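Local coordinates for protein 2-hydroxyethylphosphonate dioxygenase (Streptomyces viridochromogenes, PDB 4YAR) that uses non-heme iron and O2 to convert 2-hydroxyethylphosphonate to hydroxymethylphosphonate and formate in the biosynthesis of the antibiotic phosphinothricin tripeptide, at residues 99-104 with 110-115; 251-256 with 280-285; 21-26 with 31-36. The protein carries 1 engineered substitution. All blocks are in the same frame, centred on the assembly; numbering follows the deposited sequence.

How the interactions relate
Along the chain, interaction 3 comes first, then interaction 1, then interaction 2, each closing before the next opens. Interactions 3 and 2 both pack helices, one in each of the two HTH cro/C1-type regions, and their centres lie about 48 Å apart. Interaction 1 pairs strands 93-100 and 111-115, next to each other in an antiparallel sheet that also holds strands 133-140, 173-176 and 192-198. Its centre is about 45 Å from that of interaction 3 and about 51 Å from that of interaction 2, on the opposite side of the chain's centre from the latter. None touches another: two separate helical bundles accompany the beta fold whose H129 and H182 are iron ligands and hold a cadmium ion in this crystal.

Interaction 1. Residues 99-104 with 110-115; sequences YTLAAP and PVVLDI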
# COMPACT_ATOMS: atom_id res chain seq x y z
N TYR A 99 -6.85 -5.88 -18.32
CA TYR A 99 -7.69 -6.77 -17.57
C TYR A 99 -7.53 -6.44 -16.08
O TYR A 99 -6.43 -6.05 -15.64
CB TYR A 99 -7.30 -8.18 -17.80
CG TYR A 99 -7.10 -8.61 -19.25
CD1 TYR A 99 -5.94 -8.32 -19.95
CD2 TYR A 99 -8.04 -9.39 -19.90
CE1 TYR A 99 -5.75 -8.71 -21.30
CE2 TYR A 99 -7.83 -9.81 -21.23
CZ TYR A 99 -6.69 -9.47 -21.93
OH TYR A 99 -6.50 -9.89 -23.26
N THR A 100 -8.63 -6.60 -15.34
CA THR A 100 -8.66 -6.36 -13.88
C THR A 100 -8.73 -7.68 -13.12
O THR A 100 -9.48 -8.57 -13.45
CB THR A 100 -9.76 -5.39 -13.43
OG1 THR A 100 -10.98 -5.80 -13.99
CG2 THR A 100 -9.49 -3.94 -13.86
N LEU A 101 -7.84 -7.82 -12.13
CA LEU A 101 -7.93 -8.91 -11.16
C LEU A 101 -8.87 -8.61 -9.99
O LEU A 101 -9.42 -7.49 -9.79
CB LEU A 101 -6.52 -9.22 -10.63
CG LEU A 101 -5.47 -9.49 -11.72
CD1 LEU A 101 -4.13 -9.89 -11.10
CD2 LEU A 101 -5.91 -10.59 -12.68
N ALA A 102 -9.09 -9.64 -9.16
CA ALA A 102 -9.97 -9.50 -8.04
C ALA A 102 -9.66 -8.36 -7.08
O ALA A 102 -8.51 -8.16 -6.66
CB ALA A 102 -10.03 -10.78 -7.27
N ALA A 103 -10.71 -7.68 -6.67
CA ALA A 103 -10.62 -6.64 -5.68
C ALA A 103 -11.97 -6.35 -5.05
O ALA A 103 -13.00 -6.51 -5.77
CB ALA A 103 -10.08 -5.40 -6.34
N PRO A 104 -12.00 -5.90 -3.76
CA PRO A 104 -13.30 -5.47 -3.24
C PRO A 104 -13.95 -4.38 -4.11
O PRO A 104 -13.26 -3.61 -4.77
CB PRO A 104 -12.96 -4.90 -1.85
CG PRO A 104 -11.63 -5.49 -1.46
CD PRO A 104 -10.91 -5.75 -2.77
N PRO A 110 -5.80 -4.66 -9.25
CA PRO A 110 -4.54 -5.00 -9.96
C PRO A 110 -4.81 -5.19 -11.46
O PRO A 110 -5.92 -5.54 -11.83
CB PRO A 110 -4.14 -6.34 -9.36
CG PRO A 110 -4.76 -6.37 -8.01
CD PRO A 110 -6.07 -5.60 -8.15
N VAL A 111 -3.85 -4.86 -12.30
CA VAL A 111 -4.08 -4.84 -13.75
C VAL A 111 -3.13 -5.79 -14.45
O VAL A 111 -1.95 -5.85 -14.13
CB VAL A 111 -3.85 -3.43 -14.35
CG1 VAL A 111 -4.04 -3.45 -15.88
CG2 VAL A 111 -4.83 -2.43 -13.78
N VAL A 112 -3.65 -6.57 -15.39
CA VAL A 112 -2.85 -7.30 -16.33
C VAL A 112 -2.93 -6.62 -17.67
O VAL A 112 -4.05 -6.22 -18.10
CB VAL A 112 -3.30 -8.76 -16.42
CG1 VAL A 112 -2.64 -9.48 -17.56
CG2 VAL A 112 -3.14 -9.52 -15.08
N LEU A 113 -1.77 -6.42 -18.31
CA LEU A 113 -1.71 -5.87 -19.66
C LEU A 113 -1.12 -6.81 -20.70
O LEU A 113 -0.08 -7.46 -20.50
CB LEU A 113 -0.97 -4.56 -19.75
CG LEU A 113 -1.33 -3.38 -18.89
CD1 LEU A 113 -1.07 -3.74 -17.46
CD2 LEU A 113 -0.52 -2.15 -19.27
N ASP A 114 -1.80 -6.89 -21.81
CA ASP A 114 -1.20 -7.38 -23.05
C ASP A 114 -0.34 -6.22 -23.61
O ASP A 114 -0.83 -5.10 -23.72
CB ASP A 114 -2.25 -7.67 -24.10
CG ASP A 114 -3.03 -8.96 -23.91
OD1 ASP A 114 -2.53 -9.95 -23.52
OD2 ASP A 114 -4.25 -9.00 -24.27
N ILE A 115 0.93 -6.49 -23.93
CA ILE A 115 1.85 -5.52 -24.51
C ILE A 115 1.81 -5.68 -26.03
O ILE A 115 2.21 -6.73 -26.59
CB ILE A 115 3.27 -5.81 -24.00
CG1 ILE A 115 3.29 -5.81 -22.46
CG2 ILE A 115 4.24 -4.77 -24.54
CD1 ILE A 115 2.72 -4.58 -21.76
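Y99 and D114 meet through their polar ends: the phenol OH donates to D114 OD2 at 2.6 Å, reaching the syn side of the carboxylate from 32° out of its plane. Ring and carboxylate stand almost perpendicular, planes 88° apart, and the acid lies at the ring edge. With CG of Y99 anti to its own carbonyl carbon (chi1 -48°), the ring extends along strand 111-115 with its edge to it, and CD1 passes 3.4 Å from V112 O. That same carbonyl oxygen takes the backbone N-H of Y99 at 2.8 Å, and V112 N returns a bond to Y99 O. Y99 and V112 thus form an antiparallel hydrogen-bonded pair, while T100 and V111 form the non-hydrogen-bonded pair beside it. One more backbone bond, L101 N to P110 O at 3.0 Å, carries the pairing beyond the last strand residue. L101 packs on both partners at this end: its CB rests 3.9 Å from P110 CB, and its CD2 is 3.8 Å from V112 CG2, the L101 and V112 side chains crossing at about a right angle.

Further out, M81 of helix 78-82 covers Y99, L101 and V112 together, and N97 ND2 gives D114 OD2 a second donor, helping to hold the carboxylate for the phenol. The contact is an antiparallel beta hairpin within a larger sheet, consistent with the cupin-type beta fold of this iron dioxygenase, its V111 side chain lying close to Y98 and S196, which bind substrate at a site shared between the two subunits of the dimer.

Interaction 2. Residues 251-256 with 280-285; sequences EAAGVP and GRALGF
A282 sets its methyl against A253, CB to CB at 3.8 Å, and the same CB is equally close to A253 CA. The contact lies in the second HTH cro/C1-type region, where helix 246-253, part of the predicted helix-turn-helix, ends against the last turn of helix 270-283. With alanine on each side, the backbones come close: the CA atoms of A253 and A282 are 5.3 Å apart. Next to this pair, A252 CB touches L283 CD2 at 3.9 Å. CG of L283 is anti to its carbonyl carbon (chi1 -65°), beside the backbone N, and the CD2 branch is the part that meets A252, while the side chain also packs on L239 of helix 231-241 and on H244. No hydrogen bond crosses between the segments; the join is purely apolar, small and near the surface.

Both helices finish at a glycine with positive phi just beyond the touching residues. G254 closes helix 246-253 in a Schellman motif, and V255, which follows, turns its side chain onto V275, T278 and L279 of helix 270-283. In the other segment G284 ends the helix, and R242 donates to the carbonyl oxygens of L283 and G284. G280 O accepts from both G284 N and F285 N, and the chain folds back there so that G280 CA sits 3.6 Å above the centre of the F285 ring.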
# COMPACT_ATOMS: atom_id res chain seq x y z
N GLU A 251 19.86 22.10 27.00
CA GLU A 251 19.61 22.32 28.44
C GLU A 251 18.49 21.54 29.14
O GLU A 251 18.68 21.03 30.22
CB GLU A 251 19.29 23.78 28.64
CG GLU A 251 20.53 24.61 28.67
CD GLU A 251 20.61 25.41 29.95
OE1 GLU A 251 19.91 25.04 30.94
OE2 GLU A 251 21.38 26.38 29.96
N ALA A 252 17.29 21.49 28.55
CA ALA A 252 16.20 20.75 29.13
C ALA A 252 16.54 19.29 29.21
O ALA A 252 16.05 18.61 30.10
CB ALA A 252 14.92 20.93 28.31
N ALA A 253 17.33 18.79 28.27
CA ALA A 253 17.58 17.34 28.25
C ALA A 253 18.83 16.93 29.02
O ALA A 253 19.12 15.72 29.18
CB ALA A 253 17.71 16.88 26.82
N GLY A 254 19.57 17.92 29.51
CA GLY A 254 20.88 17.69 30.15
C GLY A 254 22.01 17.33 29.21
O GLY A 254 22.95 16.70 29.65
N VAL A 255 21.97 17.78 27.95
CA VAL A 255 22.90 17.39 26.90
C VAL A 255 23.77 18.51 26.52
O VAL A 255 23.26 19.61 26.24
CB VAL A 255 22.14 16.86 25.64
CG1 VAL A 255 23.05 16.71 24.41
CG2 VAL A 255 21.44 15.55 25.98
N PRO A 256 25.10 18.28 26.49
CA PRO A 256 25.97 19.34 26.06
C PRO A 256 25.78 19.72 24.63
O PRO A 256 25.59 18.87 23.77
CB PRO A 256 27.41 18.78 26.29
CG PRO A 256 27.24 17.69 27.27
CD PRO A 256 25.88 17.12 27.01
N GLY A 280 14.42 13.34 22.82
CA GLY A 280 13.01 13.00 22.60
C GLY A 280 12.24 12.75 23.87
O GLY A 280 11.05 13.11 23.97
N ARG A 281 12.85 12.05 24.79
CA ARG A 281 12.20 11.78 26.11
C ARG A 281 11.89 13.09 26.80
O ARG A 281 10.80 13.27 27.35
CB ARG A 281 13.13 10.99 27.10
CG ARG A 281 13.29 9.52 26.81
CD ARG A 281 13.81 8.74 28.03
NE ARG A 281 14.33 7.43 27.63
CZ ARG A 281 15.59 7.16 27.27
NH1 ARG A 281 16.54 8.09 27.26
NH2 ARG A 281 15.90 5.91 26.92
N ALA A 282 12.86 14.01 26.76
CA ALA A 282 12.74 15.25 27.52
C ALA A 282 11.72 16.20 26.94
O ALA A 282 11.04 16.88 27.69
CB ALA A 282 14.07 15.96 27.60
N LEU A 283 11.66 16.27 25.61
CA LEU A 283 10.78 17.22 24.86
C LEU A 283 9.47 16.67 24.33
O LEU A 283 8.58 17.43 23.87
CB LEU A 283 11.58 17.80 23.70
CG LEU A 283 12.79 18.69 24.03
CD1 LEU A 283 12.67 19.92 23.12
CD2 LEU A 283 12.86 19.21 25.45
N GLY A 284 9.32 15.35 24.39
CA GLY A 284 8.05 14.74 24.00
C GLY A 284 7.96 14.44 22.51
O GLY A 284 6.93 14.73 21.89
N PHE A 285 9.01 13.89 21.91
CA PHE A 285 8.95 13.43 20.54
C PHE A 285 9.61 12.06 20.35
O PHE A 285 10.34 11.60 21.22
CB PHE A 285 9.52 14.49 19.53
CG PHE A 285 10.97 14.73 19.63
CD1 PHE A 285 11.89 13.89 19.02
CD2 PHE A 285 11.46 15.90 20.24
CE1 PHE A 285 13.24 14.13 19.11
CE2 PHE A 285 12.81 16.15 20.30
CZ PHE A 285 13.70 15.28 19.76

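Interaction 3. Residues 21-26 with 31-36; sequences QTADLA and DDLRRL. With CD (cadmium ion), chain F.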
# COMPACT_ATOMS: atom_id res chain seq x y z
N GLN A 21 -29.42 14.12 24.41
CA GLN A 21 -29.28 15.45 23.89
C GLN A 21 -29.13 15.38 22.42
O GLN A 21 -29.61 16.26 21.72
CB GLN A 21 -28.03 16.16 24.45
CG GLN A 21 -28.16 16.68 25.87
CD GLN A 21 -26.84 17.10 26.50
OE1 GLN A 21 -25.81 16.48 26.29
NE2 GLN A 21 -26.90 18.11 27.36
N THR A 22 -28.39 14.40 21.93
CA THR A 22 -28.17 14.24 20.48
C THR A 22 -29.56 13.99 19.80
O THR A 22 -29.89 14.62 18.81
CB THR A 22 -27.11 13.15 20.21
OG1 THR A 22 -25.83 13.58 20.78
CG2 THR A 22 -26.92 12.95 18.74
N ALA A 23 -30.34 13.10 20.39
CA ALA A 23 -31.66 12.75 19.83
C ALA A 23 -32.56 14.00 19.73
O ALA A 23 -33.20 14.24 18.68
CB ALA A 23 -32.29 11.63 20.64
N ASP A 24 -32.55 14.81 20.80
CA ASP A 24 -33.41 15.97 20.91
C ASP A 24 -33.00 17.03 19.92
O ASP A 24 -33.82 17.58 19.18
CB ASP A 24 -33.44 16.51 22.34
CG ASP A 24 -34.33 15.65 23.28
OD1 ASP A 24 -35.01 14.71 22.80
OD2 ASP A 24 -34.36 15.91 24.50
N LEU A 25 -31.70 17.27 19.86
CA LEU A 25 -31.13 18.17 18.89
C LEU A 25 -31.42 17.78 17.45
O LEU A 25 -31.68 18.63 16.62
CB LEU A 25 -29.61 18.20 19.10
CG LEU A 25 -29.09 19.23 20.08
CD1 LEU A 25 -27.55 19.11 20.13
CD2 LEU A 25 -29.56 20.64 19.64
N ALA A 26 -31.40 16.49 17.16
CA ALA A 26 -31.56 15.99 15.81
C ALA A 26 -33.05 15.78 15.43
O ALA A 26 -33.36 15.54 14.26
CB ALA A 26 -30.82 14.69 15.68
N ASP A 31 -34.64 5.82 21.07
CA ASP A 31 -34.47 4.40 20.83
C ASP A 31 -33.77 4.14 19.54
O ASP A 31 -32.93 3.25 19.46
CB ASP A 31 -35.79 3.57 20.99
CG ASP A 31 -36.97 4.00 20.08
OD1 ASP A 31 -36.85 4.82 19.16
OD2 ASP A 31 -38.09 3.47 20.34
N ASP A 32 -34.08 4.93 18.51
CA ASP A 32 -33.37 4.81 17.25
C ASP A 32 -31.85 5.13 17.40
O ASP A 32 -30.98 4.42 16.89
CB ASP A 32 -33.98 5.71 16.19
CG ASP A 32 -35.27 5.14 15.57
OD1 ASP A 32 -35.67 4.00 15.82
OD2 ASP A 32 -35.84 5.92 14.79
N LEU A 33 -31.53 6.19 18.13
CA LEU A 33 -30.12 6.54 18.32
C LEU A 33 -29.36 5.52 19.16
O LEU A 33 -28.21 5.18 18.83
CB LEU A 33 -29.99 7.91 18.97
CG LEU A 33 -28.56 8.48 19.07
CD1 LEU A 33 -27.87 8.63 17.73
CD2 LEU A 33 -28.73 9.85 19.67
N ARG A 34 -29.98 4.99 20.22
CA ARG A 34 -29.38 3.92 21.03
C ARG A 34 -29.09 2.71 20.18
O ARG A 34 -28.03 2.07 20.33
CB ARG A 34 -30.26 3.56 22.23
CG ARG A 34 -30.37 4.68 23.26
CD ARG A 34 -30.92 4.21 24.61
NE ARG A 34 -30.27 2.96 25.01
CZ ARG A 34 -30.85 1.75 25.12
NH1 ARG A 34 -32.16 1.56 24.93
NH2 ARG A 34 -30.09 0.71 25.46
N ARG A 35 -29.98 2.42 19.23
CA ARG A 35 -29.77 1.30 18.31
C ARG A 35 -28.68 1.56 17.28
O ARG A 35 -27.87 0.68 17.00
CB ARG A 35 -31.09 0.91 17.62
CG ARG A 35 -31.23 -0.59 17.40
CD ARG A 35 -32.57 -0.99 16.82
NE ARG A 35 -32.91 -0.12 15.69
CZ ARG A 35 -33.74 0.92 15.75
NH1 ARG A 35 -34.38 1.21 16.89
NH2 ARG A 35 -33.94 1.67 14.66
N LEU A 36 -28.65 2.77 16.73
CA LEU A 36 -27.58 3.19 15.86
C LEU A 36 -26.18 2.99 16.51
O LEU A 36 -25.16 2.82 15.81
CB LEU A 36 -27.78 4.63 15.44
CG LEU A 36 -28.96 4.90 14.49
CD1 LEU A 36 -29.08 6.39 14.16
CD2 LEU A 36 -28.83 4.07 13.23
CD CD F . -37.74 4.31 14.81
O HOH W 1 -38.37 4.76 16.96
O HOH W 2 -36.93 3.76 13.05
O HOH W 3 -37.37 6.16 14.47
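The hydrophobic core of the first HTH cro/C1-type region contains this contact, in which L33 lays one methyl branch against helix 19-26. L33 CD2 comes within 3.7 Å of T22 CG2, the two side chains crossing at about a right angle, and also lies 4.1 Å from A23 CB. For L33, CG is anti to the backbone N (chi1 -173°), which directs the branch at the neighbouring helix. T22 has CG2 in the corresponding anti position; its hydroxyl OG1 is hydrogen-bonded to T18 O, just ahead of helix 19-26, so the methyl is what faces L33. L52 of helix 49-55 packs on T22 and L33 alike, and L8 of helix 5-15 packs on L33.

Helices 19-26 and 30-36 belong to the helix-turn-helix, assigned by similarity as DNA-binding, and meet here without a hydrogen bond, L33 CD2 resting on the T22 methyl and on the backbone at A23 N (3.7 Å). The second helix also carries a cadmium ion away from L33. D32 chelates it through both carboxylate oxygens, OD1 at 2.3 Å and OD2 at 2.5 Å, and three waters complete the ligands seen; water 1 also donates to D31 OD1. R35 grips D32 OD1 end-on with NH1 and NH2, the oxygen lying in the guanidinium plane. The bond from R35 NH2 to D32 OD1, 3.1 Å, approaches from above the carboxylate plane, and this nitrogen is also salt-bridged to E43.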